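Local coordinates for protein glucosamine-6-phosphate deaminase (Bacillus subtilis, PDB 2BKX) that belongs to a family of alpha/beta enzymes of the Rossmann-like clan and holds fructose-6-phosphate in a pocket at the C-terminal ends of its central strands, at residues N65-A70 and N78-Y83; R167-P170 and V175-K178; R49-Q52 and S57-N60; G42-L47 and F82-R87. All blocks are in the same frame, centred on the assembly; numbering follows the deposited sequence.

Interaction 1 of 4, residues N65-A70 and N78-Y83; sequences NLDEYA and NSYHFY. With F6R (fructose -6-phosphate), chain C.
Glu68, on strand 62-69, reaches across to the first turn of helix 80-89 and meets Tyr80 and His81. From CB, its CG stands anti to the backbone N (chi1 177°) and comes to 4.2 Å from His81 ND1; a bend at the next bond then swings CD to 3.4 Å from Tyr80 N. The carboxylate divides its work. OE1 accepts from Tyr80 N at 2.8 Å on its syn side, and with its anti lone pair takes Tyr69 N of its own strand. OE2 receives His81 N, and its anti lone pair meets His81 ND1 at 2.7 Å in a nearly straight bond (172°). Glu68 OE2 lies in the plane of the imidazole, and the two flat groups are nearly coplanar (10°). Ser79, the N-cap residue, accepts Phe82 N on its OG, which is also hydrogen-bonded to Asp76 O. Beside this, the Tyr69 and Tyr80 rings meet obliquely, centroids 4.8 Å apart, with Tyr69 OH held by Asn165. In the conformer described, Asp67 OD2, 3.4 Å from Tyr80 CD1, accepts from O1 of fructose-6-phosphate at 2.9 Å. The contact thus ties strand to helix in a beta-alpha-beta unit whose first strand carries Leu66 and Asp67 of the pocket. Four N-H donors grip a buried carboxylate at a helix N-terminus, a setting that probably stabilises its negative charge and fixes its rotation.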
loop_
_atom_site.group_PDB
_atom_site.type_symbol
_atom_site.label_atom_id
_atom_site.label_comp_id
_atom_site.label_asym_id
_atom_site.label_seq_id
_atom_site.Cartn_x
_atom_site.Cartn_y
_atom_site.Cartn_z
ATOM N N ASN A 65 2.531 5.921 -4.763
ATOM C CA ASN A 65 2.818 4.913 -3.769
ATOM C C ASN A 65 2.646 5.461 -2.354
ATOM O O ASN A 65 2.826 6.657 -2.098
ATOM C CB ASN A 65 4.228 4.337 -3.946
ATOM C CG ASN A 65 4.219 3.025 -4.667
ATOM O OD1 ASN A 65 4.410 1.933 -4.032
ATOM N ND2 ASN A 65 3.943 3.067 -5.931
ATOM N N LEU A 66 2.334 4.564 -1.433
ATOM C CA LEU A 66 2.139 4.921 -0.037
ATOM C C LEU A 66 3.356 5.500 0.625
ATOM O O LEU A 66 3.257 6.420 1.437
ATOM C CB LEU A 66 1.702 3.690 0.769
ATOM C CG LEU A 66 0.293 3.187 0.561
ATOM C CD1 LEU A 66 0.105 1.790 1.145
ATOM C CD2 LEU A 66 -0.709 4.121 1.201
ATOM N N ASP A 67 4.514 4.909 0.354
ATOM C CA ASP A 67 5.640 5.142 1.242
ATOM C C ASP A 67 6.989 4.873 0.625
ATOM O O ASP A 67 7.108 4.272 -0.447
ATOM C CB ASP A 67 5.460 4.376 2.578
ATOM C CG ASP A 67 4.950 3.007 2.454
ATOM O OD1 ASP A 67 4.183 2.693 3.397
ATOM O OD2 ASP A 67 5.279 2.236 1.503
ATOM N N GLU A 68 8.029 5.356 1.304
ATOM C CA GLU A 68 9.421 5.099 0.934
ATOM C C GLU A 68 10.258 5.242 2.176
ATOM O O GLU A 68 9.931 6.026 3.078
ATOM C CB GLU A 68 9.906 6.059 -0.135
ATOM C CG GLU A 68 11.367 5.933 -0.568
ATOM C CD GLU A 68 11.731 4.574 -1.155
ATOM O OE1 GLU A 68 11.741 3.564 -0.416
ATOM O OE2 GLU A 68 11.971 4.522 -2.396
ATOM N N TYR A 69 11.317 4.451 2.270
ATOM C CA TYR A 69 12.202 4.545 3.419
ATOM C C TYR A 69 13.047 5.833 3.327
ATOM O O TYR A 69 13.497 6.238 2.255
ATOM C CB TYR A 69 13.152 3.367 3.467
ATOM C CG TYR A 69 12.572 2.046 3.896
ATOM C CD1 TYR A 69 12.506 0.979 3.011
ATOM C CD2 TYR A 69 12.114 1.834 5.187
ATOM C CE1 TYR A 69 11.989 -0.253 3.401
ATOM C CE2 TYR A 69 11.602 0.618 5.597
ATOM C CZ TYR A 69 11.575 -0.430 4.717
ATOM O OH TYR A 69 11.092 -1.626 5.173
ATOM N N ALA A 70 13.292 6.456 4.479
ATOM C CA ALA A 70 14.166 7.627 4.531
ATOM C C ALA A 70 15.603 7.216 4.411
ATOM O O ALA A 70 16.057 6.285 5.043
ATOM C CB ALA A 70 13.968 8.409 5.832
ATOM N N ASN A 78 16.742 -2.031 -1.591
ATOM C CA ASN A 78 15.710 -2.059 -0.548
ATOM C C ASN A 78 14.754 -0.888 -0.594
ATOM O O ASN A 78 13.841 -0.811 0.223
ATOM C CB ASN A 78 16.334 -2.178 0.842
ATOM C CG ASN A 78 16.703 -3.571 1.149
ATOM O OD1 ASN A 78 15.816 -4.422 1.420
ATOM N ND2 ASN A 78 17.971 -3.862 1.058
ATOM N N SER A 79 14.940 0.008 -1.553
ATOM C CA SER A 79 13.988 1.102 -1.720
ATOM C C SER A 79 12.702 0.632 -2.354
ATOM O O SER A 79 12.663 -0.350 -3.065
ATOM C CB SER A 79 14.578 2.214 -2.549
ATOM O OG SER A 79 14.684 1.867 -3.892
ATOM N N TYR A 80 11.629 1.332 -2.025
ATOM C CA TYR A 80 10.361 1.045 -2.656
ATOM C C TYR A 80 10.278 1.501 -4.116
ATOM O O TYR A 80 9.491 0.941 -4.893
ATOM C CB TYR A 80 9.224 1.563 -1.774
ATOM C CG TYR A 80 9.082 0.754 -0.470
ATOM C CD1 TYR A 80 8.431 1.279 0.632
ATOM C CD2 TYR A 80 9.559 -0.541 -0.365
ATOM C CE1 TYR A 80 8.262 0.555 1.813
ATOM C CE2 TYR A 80 9.403 -1.272 0.805
ATOM C CZ TYR A 80 8.759 -0.728 1.891
ATOM O OH TYR A 80 8.553 -1.470 3.052
ATOM N N HIS A 81 11.087 2.486 -4.483
ATOM C CA HIS A 81 11.290 2.795 -5.892
ATOM C C HIS A 81 11.766 1.543 -6.621
ATOM O O HIS A 81 11.230 1.167 -7.639
ATOM C CB HIS A 81 12.347 3.896 -6.135
ATOM C CG HIS A 81 11.870 5.294 -5.981
ATOM N ND1 HIS A 81 11.582 5.865 -4.749
ATOM C CD2 HIS A 81 11.630 6.253 -6.912
ATOM C CE1 HIS A 81 11.217 7.126 -4.938
ATOM N NE2 HIS A 81 11.223 7.384 -6.232
ATOM N N PHE A 82 12.799 0.899 -6.104
ATOM C CA PHE A 82 13.321 -0.306 -6.763
ATOM C C PHE A 82 12.295 -1.401 -6.801
ATOM O O PHE A 82 12.107 -2.041 -7.831
ATOM C CB PHE A 82 14.576 -0.747 -5.988
ATOM C CG PHE A 82 15.266 -1.949 -6.556
ATOM C CD1 PHE A 82 16.405 -1.814 -7.341
ATOM C CD2 PHE A 82 14.767 -3.211 -6.327
ATOM C CE1 PHE A 82 17.072 -2.956 -7.855
ATOM C CE2 PHE A 82 15.425 -4.351 -6.853
ATOM C CZ PHE A 82 16.542 -4.192 -7.631
ATOM N N TYR A 83 11.612 -1.624 -5.676
ATOM C CA TYR A 83 10.564 -2.641 -5.662
ATOM C C TYR A 83 9.545 -2.394 -6.779
ATOM O O TYR A 83 9.187 -3.294 -7.523
ATOM C CB TYR A 83 9.861 -2.623 -4.318
ATOM C CG TYR A 83 8.668 -3.544 -4.132
ATOM C CD1 TYR A 83 8.701 -4.637 -3.264
ATOM C CD2 TYR A 83 7.475 -3.273 -4.772
ATOM C CE1 TYR A 83 7.563 -5.401 -3.047
ATOM C CE2 TYR A 83 6.349 -4.019 -4.568
ATOM C CZ TYR A 83 6.381 -5.088 -3.694
ATOM O OH TYR A 83 5.238 -5.823 -3.454
HETATM C C1 F6R C . 3.043 -0.975 1.947
HETATM C C2 F6R C . 2.867 -0.398 3.338
HETATM C C3 F6R C . 2.866 -1.204 4.643
HETATM C C4 F6R C . 2.676 -2.720 4.437
HETATM C C5 F6R C . 2.644 -3.513 5.733
HETATM C C6 F6R C . 2.509 -5.009 5.474
HETATM O O1 F6R C . 3.403 0.035 0.984
HETATM O O2 F6R C . 2.664 0.794 3.404
HETATM O O3 F6R C . 1.768 -0.779 5.432
HETATM O O4 F6R C . 1.456 -2.923 3.732
HETATM O O5 F6R C . 3.783 -3.251 6.543
HETATM O O6 F6R C . 3.700 -5.467 4.817
HETATM P P F6R C . 3.733 -6.942 4.210
HETATM O O1P F6R C . 2.798 -6.943 3.032
HETATM O O2P F6R C . 3.231 -7.851 5.299
HETATM O O3P F6R C . 5.147 -7.206 3.803
HETATM O O HOH W 1 5.632 -0.875 3.017
#

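Interaction 2 of 4, residues R167-P170 and V175-K178; sequences RYFP and VPKK. With F6R (fructose -6-phosphate), chain C.
The ring of Phe169 lies with one face against Val175 and its far rim against Pro176, drawing together two parts of the loop between helix 159-165 and strand 178-181. Val175 CA stands almost squarely over the ring, 4.1 Å from the Phe169 centroid and 10° off the normal, a CH-pi contact. The Val175 side chain crosses that of Phe169 at about a right angle, placing its CG2 3.7 Å from Phe169 CD1. Pro176 approaches obliquely instead, with CD 3.4 Å from Phe169 CZ. The Phe169 ring gets there because its CB already points at the opposing segment and CG sits anti to the carbonyl carbon (chi1 -74°). On the chain just before, the orientation reverses: Arg167 turns away, its aliphatic CG lying 3.7 Å above the centre of the Tyr168 ring, and the extended chain carries the guanidinium to fructose-6-phosphate. There NH2 donates to O3P at 2.8 Å, the oxygen lying at the guanidinium edge, while NH1 is held by Ala164 O. The same NH2 bonds weakly to Tyr168 OH. Arg162 of helix 159-165 donates to both Val175 O and Pro176 O. Between the two segments the contact is therefore apolar, while Arg162 bonds the backbone of the second; Arg167, beside it, probably helps to balance the phosphate charge of the ligand.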
loop_
_atom_site.group_PDB
_atom_site.type_symbol
_atom_site.label_atom_id
_atom_site.label_comp_id
_atom_site.label_asym_id
_atom_site.label_seq_id
_atom_site.Cartn_x
_atom_site.Cartn_y
_atom_site.Cartn_z
ATOM N N ARG A 167 13.525 -9.253 7.293
ATOM C CA ARG A 167 13.660 -10.357 6.337
ATOM C C ARG A 167 14.119 -9.925 4.971
ATOM O O ARG A 167 14.675 -10.704 4.229
ATOM C CB ARG A 167 12.331 -11.136 6.223
ATOM C CG ARG A 167 11.172 -10.352 5.617
ATOM C CD ARG A 167 9.734 -10.937 6.003
ATOM N NE ARG A 167 8.600 -10.545 5.097
ATOM C CZ ARG A 167 7.555 -9.716 5.364
ATOM N NH1 ARG A 167 7.377 -9.155 6.580
ATOM N NH2 ARG A 167 6.601 -9.480 4.417
ATOM N N TYR A 168 13.890 -8.657 4.630
ATOM C CA TYR A 168 14.293 -8.161 3.308
ATOM C C TYR A 168 15.670 -7.525 3.237
ATOM O O TYR A 168 16.117 -7.171 2.138
ATOM C CB TYR A 168 13.244 -7.147 2.855
ATOM C CG TYR A 168 11.882 -7.796 2.645
ATOM C CD1 TYR A 168 10.776 -7.396 3.365
ATOM C CD2 TYR A 168 11.731 -8.893 1.803
ATOM C CE1 TYR A 168 9.558 -7.979 3.177
ATOM C CE2 TYR A 168 10.514 -9.497 1.605
ATOM C CZ TYR A 168 9.420 -9.035 2.295
ATOM O OH TYR A 168 8.223 -9.671 2.104
ATOM N N PHE A 169 16.327 -7.351 4.382
ATOM C CA PHE A 169 17.593 -6.626 4.463
ATOM C C PHE A 169 18.767 -7.551 4.722
ATOM O O PHE A 169 18.575 -8.642 5.244
ATOM C CB PHE A 169 17.495 -5.556 5.547
ATOM C CG PHE A 169 16.666 -4.392 5.142
ATOM C CD1 PHE A 169 15.288 -4.442 5.266
ATOM C CD2 PHE A 169 17.241 -3.265 4.612
ATOM C CE1 PHE A 169 14.512 -3.379 4.870
ATOM C CE2 PHE A 169 16.462 -2.208 4.222
ATOM C CZ PHE A 169 15.115 -2.255 4.366
ATOM N N PRO A 170 19.974 -7.105 4.374
ATOM C CA PRO A 170 21.141 -7.929 4.660
ATOM C C PRO A 170 21.361 -8.177 6.123
ATOM O O PRO A 170 21.905 -9.193 6.508
ATOM C CB PRO A 170 22.292 -7.070 4.110
ATOM C CG PRO A 170 21.731 -6.227 3.120
ATOM C CD PRO A 170 20.334 -5.891 3.627
ATOM N N VAL A 175 18.270 -2.014 8.421
ATOM C CA VAL A 175 16.868 -1.633 8.350
ATOM C C VAL A 175 16.712 -0.153 8.744
ATOM O O VAL A 175 17.121 0.253 9.816
ATOM C CB VAL A 175 16.010 -2.524 9.258
ATOM C CG1 VAL A 175 14.556 -2.120 9.147
ATOM C CG2 VAL A 175 16.176 -4.007 8.844
ATOM N N PRO A 176 16.117 0.664 7.866
ATOM C CA PRO A 176 15.971 2.081 8.187
ATOM C C PRO A 176 15.134 2.335 9.445
ATOM O O PRO A 176 14.319 1.500 9.841
ATOM C CB PRO A 176 15.287 2.648 6.946
ATOM C CG PRO A 176 15.667 1.668 5.849
ATOM C CD PRO A 176 15.706 0.359 6.498
ATOM N N LYS A 177 15.410 3.462 10.084
ATOM C CA LYS A 177 14.669 3.890 11.253
ATOM C C LYS A 177 13.485 4.794 10.934
ATOM O O LYS A 177 12.583 4.915 11.738
ATOM C CB LYS A 177 15.602 4.577 12.233
ATOM C CG LYS A 177 16.552 3.568 12.916
ATOM C CD LYS A 177 17.519 4.195 13.860
ATOM C CE LYS A 177 18.270 3.096 14.547
ATOM N NZ LYS A 177 17.411 2.379 15.538
ATOM N N LYS A 178 13.531 5.443 9.773
ATOM C CA LYS A 178 12.476 6.384 9.407
ATOM C C LYS A 178 11.957 6.143 8.002
ATOM O O LYS A 178 12.603 5.484 7.197
ATOM C CB LYS A 178 12.968 7.842 9.529
ATOM C CG LYS A 178 13.470 8.222 10.955
ATOM C CD LYS A 178 13.893 9.672 11.043
ATOM C CE LYS A 178 13.959 10.140 12.463
ATOM N NZ LYS A 178 14.179 11.616 12.528
HETATM C C1 F6R C . 3.043 -0.975 1.947
HETATM C C2 F6R C . 2.867 -0.398 3.338
HETATM C C3 F6R C . 2.866 -1.204 4.643
HETATM C C4 F6R C . 2.676 -2.720 4.437
HETATM C C5 F6R C . 2.644 -3.513 5.733
HETATM C C6 F6R C . 2.509 -5.009 5.474
HETATM O O1 F6R C . 3.403 0.035 0.984
HETATM O O2 F6R C . 2.664 0.794 3.404
HETATM O O3 F6R C . 1.768 -0.779 5.432
HETATM O O4 F6R C . 1.456 -2.923 3.732
HETATM O O5 F6R C . 3.783 -3.251 6.543
HETATM O O6 F6R C . 3.700 -5.467 4.817
HETATM P P F6R C . 3.733 -6.942 4.210
HETATM O O1P F6R C . 2.798 -6.943 3.032
HETATM O O2P F6R C . 3.231 -7.851 5.299
HETATM O O3P F6R C . 5.147 -7.206 3.803
#

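Interaction 3 of 4, residues R49-Q52 and S57-N60; sequences RLHQ and SFQN
His51 and Phe58 form an offset edge-to-face pair, the edge of Phe58 turned toward the face of the imidazole, with centroids 5.4 Å apart and planes at 67°. The closest approach is Phe58 CE1 to His51 ND1 at 3.6 Å, and ND1 lies near the plane of the phenyl ring. CE1 also rests 3.8 Å from His51 CB, so the phenyl rim lies against the root of the histidine as well as its ring. With CG anti to the backbone N (chi1 -173°), the imidazole extends off helix 41-53 toward the chain that follows. Its rotation is then fixed by a hydrogen bond from ND1 to Leu56 O. The pair sits at the exit of the helix in a beta-alpha-beta crossover, where the chain turns back from helix 41-53 to enter strand 62-69, parallel to strand 31-34. Further out, Ser57 OG accepts from Gln59 N at 3.2 Å, an ST turn that shapes the loop round Phe58. Asp93 holds the same loop from outside, binding Phe58 N, Ser57 OG and Gln59 NE2. Behind, Phe58 packs on Ile24 of helix 9-26, whose Arg18 and Ala21 receive Leu50.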
loop_
_atom_site.group_PDB
_atom_site.type_symbol
_atom_site.label_atom_id
_atom_site.label_comp_id
_atom_site.label_asym_id
_atom_site.label_seq_id
_atom_site.Cartn_x
_atom_site.Cartn_y
_atom_site.Cartn_z
ATOM N N ARG A 49 0.300 -10.586 -15.826
ATOM C CA ARG A 49 -0.270 -11.640 -16.636
ATOM C C ARG A 49 -1.421 -11.132 -17.470
ATOM O O ARG A 49 -1.518 -11.496 -18.643
ATOM C CB ARG A 49 -0.730 -12.742 -15.713
ATOM C CG ARG A 49 0.331 -13.753 -15.456
ATOM C CD ARG A 49 0.312 -14.841 -16.549
ATOM N NE ARG A 49 1.165 -15.944 -16.152
ATOM C CZ ARG A 49 2.462 -16.039 -16.419
ATOM N NH1 ARG A 49 3.091 -15.100 -17.128
ATOM N NH2 ARG A 49 3.138 -17.088 -15.973
ATOM N N LEU A 50 -2.321 -10.349 -16.871
ATOM C CA LEU A 50 -3.489 -9.824 -17.596
ATOM C C LEU A 50 -3.061 -8.915 -18.750
ATOM O O LEU A 50 -3.734 -8.809 -19.788
ATOM C CB LEU A 50 -4.433 -9.084 -16.653
ATOM C CG LEU A 50 -5.113 -9.903 -15.571
ATOM C CD1 LEU A 50 -5.986 -8.997 -14.745
ATOM C CD2 LEU A 50 -5.867 -11.085 -16.145
ATOM N N HIS A 51 -1.917 -8.273 -18.579
ATOM C CA HIS A 51 -1.307 -7.479 -19.655
ATOM C C HIS A 51 -1.132 -8.351 -20.905
ATOM O O HIS A 51 -1.367 -7.882 -22.047
ATOM C CB HIS A 51 0.047 -6.921 -19.113
ATOM C CG HIS A 51 0.746 -5.937 -20.003
ATOM N ND1 HIS A 51 0.118 -4.860 -20.593
ATOM C CD2 HIS A 51 2.054 -5.844 -20.344
ATOM C CE1 HIS A 51 1.014 -4.161 -21.269
ATOM N NE2 HIS A 51 2.188 -4.741 -21.141
ATOM N N GLN A 52 -0.754 -9.615 -20.704
ATOM C CA GLN A 52 -0.654 -10.608 -21.775
ATOM C C GLN A 52 -1.977 -11.268 -22.153
ATOM O O GLN A 52 -2.393 -11.243 -23.324
ATOM C CB GLN A 52 0.313 -11.750 -21.375
ATOM C CG GLN A 52 1.673 -11.337 -20.832
ATOM C CD GLN A 52 2.274 -12.280 -19.716
ATOM O OE1 GLN A 52 3.066 -11.821 -18.893
ATOM N NE2 GLN A 52 1.890 -13.583 -19.705
ATOM N N SER A 57 -4.036 -2.679 -21.001
ATOM C CA SER A 57 -3.090 -1.560 -21.204
ATOM C C SER A 57 -3.014 -0.628 -20.002
ATOM O O SER A 57 -4.017 -0.236 -19.420
ATOM C CB SER A 57 -3.486 -0.711 -22.398
ATOM O OG SER A 57 -2.541 0.363 -22.589
ATOM N N PHE A 58 -1.806 -0.199 -19.685
ATOM C CA PHE A 58 -1.534 0.737 -18.613
ATOM C C PHE A 58 -1.104 2.112 -19.152
ATOM O O PHE A 58 -0.578 2.950 -18.438
ATOM C CB PHE A 58 -0.466 0.119 -17.695
ATOM C CG PHE A 58 -0.845 -1.273 -17.126
ATOM C CD1 PHE A 58 -0.669 -2.429 -17.869
ATOM C CD2 PHE A 58 -1.297 -1.411 -15.815
ATOM C CE1 PHE A 58 -1.016 -3.705 -17.337
ATOM C CE2 PHE A 58 -1.648 -2.673 -15.293
ATOM C CZ PHE A 58 -1.496 -3.806 -16.053
ATOM N N GLN A 59 -1.343 2.359 -20.443
ATOM C CA GLN A 59 -0.772 3.533 -21.096
ATOM C C GLN A 59 -1.141 4.889 -20.508
ATOM O O GLN A 59 -0.357 5.835 -20.569
ATOM C CB GLN A 59 -1.072 3.515 -22.614
ATOM C CG GLN A 59 -0.219 2.507 -23.318
ATOM C CD GLN A 59 -0.209 2.599 -24.819
ATOM O OE1 GLN A 59 -0.711 3.564 -25.420
ATOM N NE2 GLN A 59 0.400 1.595 -25.444
ATOM N N ASN A 60 -2.337 5.008 -19.951
ATOM C CA ASN A 60 -2.762 6.308 -19.471
ATOM C C ASN A 60 -2.892 6.403 -17.959
ATOM O O ASN A 60 -3.355 7.441 -17.452
ATOM C CB ASN A 60 -4.026 6.772 -20.201
ATOM C CG ASN A 60 -3.716 7.134 -21.636
ATOM O OD1 ASN A 60 -3.115 8.182 -21.902
ATOM N ND2 ASN A 60 -4.032 6.243 -22.545
#

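Interaction 4 of 4, residues G42-L47 and F82-R87; sequences GTYRQL and FYMNDR
The segments 42-47 and 82-87, of helices 41-53 and 80-89, run in broadly the same direction, their short axes at 37° and 11.0 Å apart at closest approach, with the backbones nearest where the CA atoms of Tyr44 and Arg87 lie 6.6 Å apart. Tyr44 is the residue of helix 41-53 that carries the contact. Its CB points at the other helix and meets the carbonyl of Arg87, Tyr44 CB to Arg87 O being 3.8 Å, while CD2 brushes Arg87 CB. The ring presents an edge to Tyr83: Tyr83 OH lies near the plane of the Tyr44 ring, 3.8 Å from its CE2, and that same CE2 lies near the plane of the Tyr83 ring, 3.9 Å from Tyr83 CE2. Met84 comes to the hydroxyl end, crossing Tyr44 at about a right angle. Bends at its second and third torsions fold the chain so that CE is 3.6 Å from Tyr44 OH, and SD is 4.9 Å from the ring centroid, 42° off the normal, an oblique Met-aromatic contact. Both helices belong to successive crossovers of the Rossmann-like sheet, and Tyr44 and Met84 also pack on Leu34 of strand 31-34, the strand that leads into the pocket loop. Each tyrosine hydroxyl is bound to that loop, Tyr44 OH to Ala35 O and Tyr83 OH to Gly37 O, two residues of the fructose-6-phosphate pocket. Beyond, the Tyr44 ring meets that of Phe88, the residue after Arg87, on which Leu47 also packs.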
loop_
_atom_site.group_PDB
_atom_site.type_symbol
_atom_site.label_atom_id
_atom_site.label_comp_id
_atom_site.label_asym_id
_atom_site.label_seq_id
_atom_site.Cartn_x
_atom_site.Cartn_y
_atom_site.Cartn_z
ATOM N N GLY A 42 1.776 -11.118 -5.361
ATOM C CA GLY A 42 0.964 -11.911 -6.296
ATOM C C GLY A 42 0.060 -11.072 -7.153
ATOM O O GLY A 42 -0.211 -11.412 -8.298
ATOM N N THR A 43 -0.466 -9.967 -6.592
ATOM C CA THR A 43 -1.323 -9.043 -7.347
ATOM C C THR A 43 -0.573 -8.445 -8.507
ATOM O O THR A 43 -1.072 -8.383 -9.622
ATOM C CB THR A 43 -1.890 -7.949 -6.397
ATOM O OG1 THR A 43 -2.721 -8.590 -5.407
ATOM C CG2 THR A 43 -2.757 -6.957 -7.122
ATOM N N TYR A 44 0.643 -7.974 -8.265
ATOM C CA TYR A 44 1.430 -7.440 -9.372
ATOM C C TYR A 44 1.740 -8.498 -10.410
ATOM O O TYR A 44 1.601 -8.224 -11.607
ATOM C CB TYR A 44 2.719 -6.797 -8.855
ATOM C CG TYR A 44 2.491 -5.548 -8.022
ATOM C CD1 TYR A 44 1.727 -4.506 -8.507
ATOM C CD2 TYR A 44 2.989 -5.426 -6.717
ATOM C CE1 TYR A 44 1.494 -3.375 -7.774
ATOM C CE2 TYR A 44 2.739 -4.281 -5.940
ATOM C CZ TYR A 44 1.996 -3.267 -6.477
ATOM O OH TYR A 44 1.723 -2.143 -5.738
ATOM N N ARG A 45 2.063 -9.707 -9.991
ATOM C CA ARG A 45 2.317 -10.775 -10.946
ATOM C C ARG A 45 1.061 -11.033 -11.801
ATOM O O ARG A 45 1.160 -11.198 -13.042
ATOM C CB ARG A 45 2.723 -12.051 -10.230
ATOM C CG ARG A 45 4.160 -12.130 -9.778
ATOM C CD ARG A 45 4.552 -13.514 -9.361
ATOM N NE ARG A 45 3.846 -13.962 -8.163
ATOM C CZ ARG A 45 4.266 -13.794 -6.916
ATOM N NH1 ARG A 45 5.383 -13.160 -6.677
ATOM N NH2 ARG A 45 3.556 -14.277 -5.915
ATOM N N GLN A 46 -0.116 -11.084 -11.171
ATOM C CA GLN A 46 -1.308 -11.327 -11.934
ATOM C C GLN A 46 -1.706 -10.173 -12.830
ATOM O O GLN A 46 -2.231 -10.409 -13.899
ATOM C CB GLN A 46 -2.479 -11.849 -11.082
ATOM C CG GLN A 46 -2.144 -13.087 -10.327
ATOM C CD GLN A 46 -1.701 -14.197 -11.290
ATOM O OE1 GLN A 46 -2.467 -14.566 -12.198
ATOM N NE2 GLN A 46 -0.441 -14.634 -11.185
ATOM N N LEU A 47 -1.494 -8.928 -12.399
ATOM C CA LEU A 47 -1.683 -7.764 -13.297
ATOM C C LEU A 47 -0.851 -7.816 -14.547
ATOM O O LEU A 47 -1.348 -7.530 -15.644
ATOM C CB LEU A 47 -1.364 -6.429 -12.594
ATOM C CG LEU A 47 -2.514 -5.987 -11.740
ATOM C CD1 LEU A 47 -2.072 -4.895 -10.809
ATOM C CD2 LEU A 47 -3.739 -5.499 -12.598
ATOM N N PHE A 82 12.799 0.899 -6.104
ATOM C CA PHE A 82 13.321 -0.306 -6.763
ATOM C C PHE A 82 12.295 -1.401 -6.801
ATOM O O PHE A 82 12.107 -2.041 -7.831
ATOM C CB PHE A 82 14.576 -0.747 -5.988
ATOM C CG PHE A 82 15.266 -1.949 -6.556
ATOM C CD1 PHE A 82 16.405 -1.814 -7.341
ATOM C CD2 PHE A 82 14.767 -3.211 -6.327
ATOM C CE1 PHE A 82 17.072 -2.956 -7.855
ATOM C CE2 PHE A 82 15.425 -4.351 -6.853
ATOM C CZ PHE A 82 16.542 -4.192 -7.631
ATOM N N TYR A 83 11.612 -1.624 -5.676
ATOM C CA TYR A 83 10.564 -2.641 -5.662
ATOM C C TYR A 83 9.545 -2.394 -6.779
ATOM O O TYR A 83 9.187 -3.294 -7.523
ATOM C CB TYR A 83 9.861 -2.623 -4.318
ATOM C CG TYR A 83 8.668 -3.544 -4.132
ATOM C CD1 TYR A 83 8.701 -4.637 -3.264
ATOM C CD2 TYR A 83 7.475 -3.273 -4.772
ATOM C CE1 TYR A 83 7.563 -5.401 -3.047
ATOM C CE2 TYR A 83 6.349 -4.019 -4.568
ATOM C CZ TYR A 83 6.381 -5.088 -3.694
ATOM O OH TYR A 83 5.238 -5.823 -3.454
ATOM N N MET A 84 9.019 -1.172 -6.871
ATOM C CA MET A 84 7.932 -0.941 -7.826
ATOM C C MET A 84 8.404 -1.112 -9.257
ATOM O O MET A 84 7.653 -1.597 -10.115
ATOM C CB MET A 84 7.341 0.445 -7.594
ATOM C CG MET A 84 6.528 0.593 -6.333
ATOM S SD MET A 84 5.209 -0.657 -6.116
ATOM C CE MET A 84 4.207 -0.273 -7.537
ATOM N N ASN A 85 9.616 -0.667 -9.545
ATOM C CA ASN A 85 10.169 -0.839 -10.877
ATOM C C ASN A 85 10.348 -2.300 -11.205
ATOM O O ASN A 85 9.978 -2.778 -12.282
ATOM C CB ASN A 85 11.457 -0.062 -11.038
ATOM C CG ASN A 85 11.169 1.391 -11.369
ATOM O OD1 ASN A 85 10.901 1.724 -12.535
ATOM N ND2 ASN A 85 11.127 2.264 -10.335
ATOM N N ASP A 86 10.919 -3.027 -10.258
ATOM C CA ASP A 86 11.224 -4.462 -10.483
ATOM C C ASP A 86 9.944 -5.311 -10.589
ATOM O O ASP A 86 9.825 -6.163 -11.482
ATOM C CB ASP A 86 12.081 -4.990 -9.322
ATOM C CG ASP A 86 12.414 -6.463 -9.450
ATOM O OD1 ASP A 86 13.142 -6.795 -10.381
ATOM O OD2 ASP A 86 11.950 -7.272 -8.607
ATOM N N ARG A 87 8.984 -5.089 -9.699
ATOM C CA ARG A 87 7.811 -5.958 -9.648
ATOM C C ARG A 87 6.741 -5.558 -10.680
ATOM O O ARG A 87 5.849 -6.333 -10.983
ATOM C CB ARG A 87 7.126 -5.867 -8.292
ATOM C CG ARG A 87 7.625 -6.777 -7.186
ATOM C CD ARG A 87 9.021 -6.556 -6.771
ATOM N NE ARG A 87 9.300 -7.237 -5.498
ATOM C CZ ARG A 87 10.417 -7.082 -4.781
ATOM N NH1 ARG A 87 10.558 -7.728 -3.630
ATOM N NH2 ARG A 87 11.394 -6.268 -5.187
#

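Interactions 1 and 2 touch fructose-6-phosphate, the first through Asp67 at its sugar end, the second through Arg167 at its phosphate. Their centres are 12 Å apart, and they meet in several places, among them Tyr69 CD2 on Pro176 CG (3.6 Å) and a probable hydrogen bond from Ala70 N to Lys178 O (3.0 Å). Interaction 4 shares Phe82 and Tyr83 with interaction 1, and Asn65 OD1 lies 3.4 Å from Met84 CG; the Tyr83 side chain remains about 7 Å from the ligand. Interaction 3, nested in the chain loop that interaction 4 closes, touches it at Phe58 CZ, 3.7 Å from Leu47 O; its centre is about 32 Å from that of interaction 2.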